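Local coordinates for eukaryotic translation initiation factor 2D (Homo sapiens, PDB 5W2F), which delivers initiator tRNA to the P-site of the 40S ribosomal subunit without GTP, this chain being its C-terminal part with SWIB/MDM2 and SUI1 regions, at residues P92-T97 with I104-R109. Numbering follows the deposited sequence.
Sequences PAYQVT and IVKKGR
A beta hairpin pairs strand 91-96 with strand 104-107, and on one of its faces the Y94 ring lies across K106. Residues Y94 and K106 form a hydrogen-bonded antiparallel pair, as do V96 and I104; K106 N reaches Y94 O at 2.8 Å in a nearly straight bond of 171°, and Y94 N returns to K106 O. With CG between its backbone N and carbonyl carbon (chi1 58°), the tyrosine ring leans over the partner strand, bringing K106 CB 3.6 Å from the ring centroid in a CH-pi contact, 20° off the normal. At the ring edge, G108 O lies 3.4 Å from CD1 of Y94. A water donates to both Y94 OH and R109 O, while the hydroxyl also bonds A134 O; K106, bent at chi2, carries NZ away to E133 O.

Within a four-stranded antiparallel sheet, strand 104-107 forms one outer edge within this chain, and strand 91-96 sits between it and strand 4-8, with backbone hydrogen bonds joining A93 to L6 and Q95 to K4. Helix 79-89 leads into strand 91-96, and the chain leaves strand 104-107 toward strand 113-121 of the separate five-stranded sheet. Just past the end of strand 104-107, G108 N donates to P92 O at 2.8 Å, from above the carbonyl plane. The R109 chain, extended from CG to NE, brings one guanidinium face to P92, whose CG sits 4.0 Å above its centre, with NH1 3.7 Å from P92 CB.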
loop_
_atom_site.group_PDB
_atom_site.type_symbol
_atom_site.label_atom_id
_atom_site.label_comp_id
_atom_site.label_asym_id
_atom_site.label_seq_id
_atom_site.Cartn_x
_atom_site.Cartn_y
_atom_site.Cartn_z
ATOM N N PRO A 92 0.111 3.619 -6.141
ATOM C CA PRO A 92 0.713 2.927 -5.001
ATOM C C PRO A 92 0.201 1.498 -4.895
ATOM O O PRO A 92 -0.966 1.194 -5.244
ATOM C CB PRO A 92 0.228 3.728 -3.788
ATOM C CG PRO A 92 -1.004 4.404 -4.263
ATOM C CD PRO A 92 -0.734 4.732 -5.699
ATOM N N ALA A 93 1.073 0.629 -4.408
ATOM C CA ALA A 93 0.728 -0.766 -4.228
ATOM C C ALA A 93 1.675 -1.339 -3.193
ATOM O O ALA A 93 2.612 -0.659 -2.754
ATOM C CB ALA A 93 0.826 -1.478 -5.559
ATOM N N TYR A 94 1.456 -2.572 -2.795
ATOM C CA TYR A 94 2.345 -3.229 -1.846
ATOM C C TYR A 94 2.127 -4.718 -1.888
ATOM O O TYR A 94 1.157 -5.188 -2.472
ATOM C CB TYR A 94 2.173 -2.695 -0.420
ATOM C CG TYR A 94 0.763 -2.817 0.132
ATOM C CD1 TYR A 94 -0.208 -1.852 -0.141
ATOM C CD2 TYR A 94 0.407 -3.891 0.929
ATOM C CE1 TYR A 94 -1.500 -1.972 0.361
ATOM C CE2 TYR A 94 -0.878 -4.005 1.450
ATOM C CZ TYR A 94 -1.830 -3.054 1.169
ATOM O OH TYR A 94 -3.114 -3.148 1.664
ATOM N N GLN A 95 3.051 -5.452 -1.283
ATOM C CA GLN A 95 3.006 -6.899 -1.257
ATOM C C GLN A 95 3.107 -7.380 0.177
ATOM O O GLN A 95 4.040 -7.004 0.902
ATOM C CB GLN A 95 4.147 -7.485 -2.075
ATOM C CG GLN A 95 4.175 -9.003 -2.089
ATOM C CD GLN A 95 5.390 -9.512 -2.813
ATOM O OE1 GLN A 95 5.386 -9.639 -4.028
ATOM N NE2 GLN A 95 6.445 -9.772 -2.065
ATOM N N VAL A 96 2.168 -8.241 0.559
ATOM C CA VAL A 96 2.129 -8.824 1.906
ATOM C C VAL A 96 2.430 -10.312 1.796
ATOM O O VAL A 96 1.825 -11.007 0.960
ATOM C CB VAL A 96 0.742 -8.671 2.540
ATOM C CG1 VAL A 96 0.738 -9.236 3.949
ATOM C CG2 VAL A 96 0.291 -7.242 2.499
ATOM N N THR A 97 3.354 -10.804 2.620
ATOM C CA THR A 97 3.630 -12.248 2.645
ATOM C C THR A 97 3.266 -12.800 4.006
ATOM O O THR A 97 3.947 -12.544 4.985
ATOM C CB THR A 97 5.096 -12.566 2.282
ATOM O OG1 THR A 97 5.391 -11.986 1.008
ATOM C CG2 THR A 97 5.336 -14.075 2.202
ATOM N N ILE A 104 0.895 -11.750 -1.569
ATOM C CA ILE A 104 -0.362 -11.149 -2.018
ATOM C C ILE A 104 -0.087 -9.694 -2.387
ATOM O O ILE A 104 0.458 -8.924 -1.581
ATOM C CB ILE A 104 -1.399 -11.151 -0.864
ATOM C CG1 ILE A 104 -1.633 -12.547 -0.349
ATOM C CG2 ILE A 104 -2.713 -10.497 -1.284
ATOM C CD1 ILE A 104 -2.176 -12.569 1.063
ATOM N N VAL A 105 -0.400 -9.339 -3.633
ATOM C CA VAL A 105 -0.267 -7.965 -4.103
ATOM C C VAL A 105 -1.565 -7.194 -3.821
ATOM O O VAL A 105 -2.672 -7.690 -4.064
ATOM C CB VAL A 105 0.064 -7.946 -5.603
ATOM C CG1 VAL A 105 0.144 -6.517 -6.120
ATOM C CG2 VAL A 105 1.361 -8.708 -5.859
ATOM N N LYS A 106 -1.412 -5.968 -3.330
ATOM C CA LYS A 106 -2.523 -5.075 -3.085
ATOM C C LYS A 106 -2.273 -3.751 -3.786
ATOM O O LYS A 106 -1.142 -3.258 -3.810
ATOM C CB LYS A 106 -2.626 -4.828 -1.600
ATOM C CG LYS A 106 -3.096 -6.028 -0.797
ATOM C CD LYS A 106 -4.603 -6.197 -0.954
ATOM C CE LYS A 106 -5.131 -7.389 -0.222
ATOM N NZ LYS A 106 -6.603 -7.482 -0.337
ATOM N N LYS A 107 -3.338 -3.169 -4.328
ATOM C CA LYS A 107 -3.311 -1.799 -4.836
ATOM C C LYS A 107 -3.760 -0.829 -3.747
ATOM O O LYS A 107 -4.674 -1.104 -2.965
ATOM C CB LYS A 107 -4.177 -1.671 -6.053
ATOM C CG LYS A 107 -3.608 -2.451 -7.205
ATOM C CD LYS A 107 -4.398 -2.229 -8.478
ATOM C CE LYS A 107 -4.152 -0.852 -9.056
ATOM N NZ LYS A 107 -4.477 -0.843 -10.502
ATOM N N GLY A 108 -3.107 0.317 -3.728
ATOM C CA GLY A 108 -3.424 1.390 -2.813
ATOM C C GLY A 108 -2.296 1.654 -1.852
ATOM O O GLY A 108 -1.310 0.926 -1.789
ATOM N N ARG A 109 -2.444 2.731 -1.113
ATOM C CA ARG A 109 -1.521 3.049 -0.048
ATOM C C ARG A 109 -1.729 2.074 1.089
ATOM O O ARG A 109 -2.837 1.564 1.309
ATOM C CB ARG A 109 -1.710 4.492 0.414
ATOM C CG ARG A 109 -1.458 5.470 -0.725
ATOM C CD ARG A 109 -1.020 6.841 -0.255
ATOM N NE ARG A 109 -0.723 7.693 -1.404
ATOM C CZ ARG A 109 0.376 7.619 -2.164
ATOM N NH1 ARG A 109 1.347 6.730 -1.923
ATOM N NH2 ARG A 109 0.508 8.455 -3.184
HETATM O O HOH W 1 1.901 1.604 -1.037
HETATM O O HOH W 2 -4.049 -0.740 2.478
#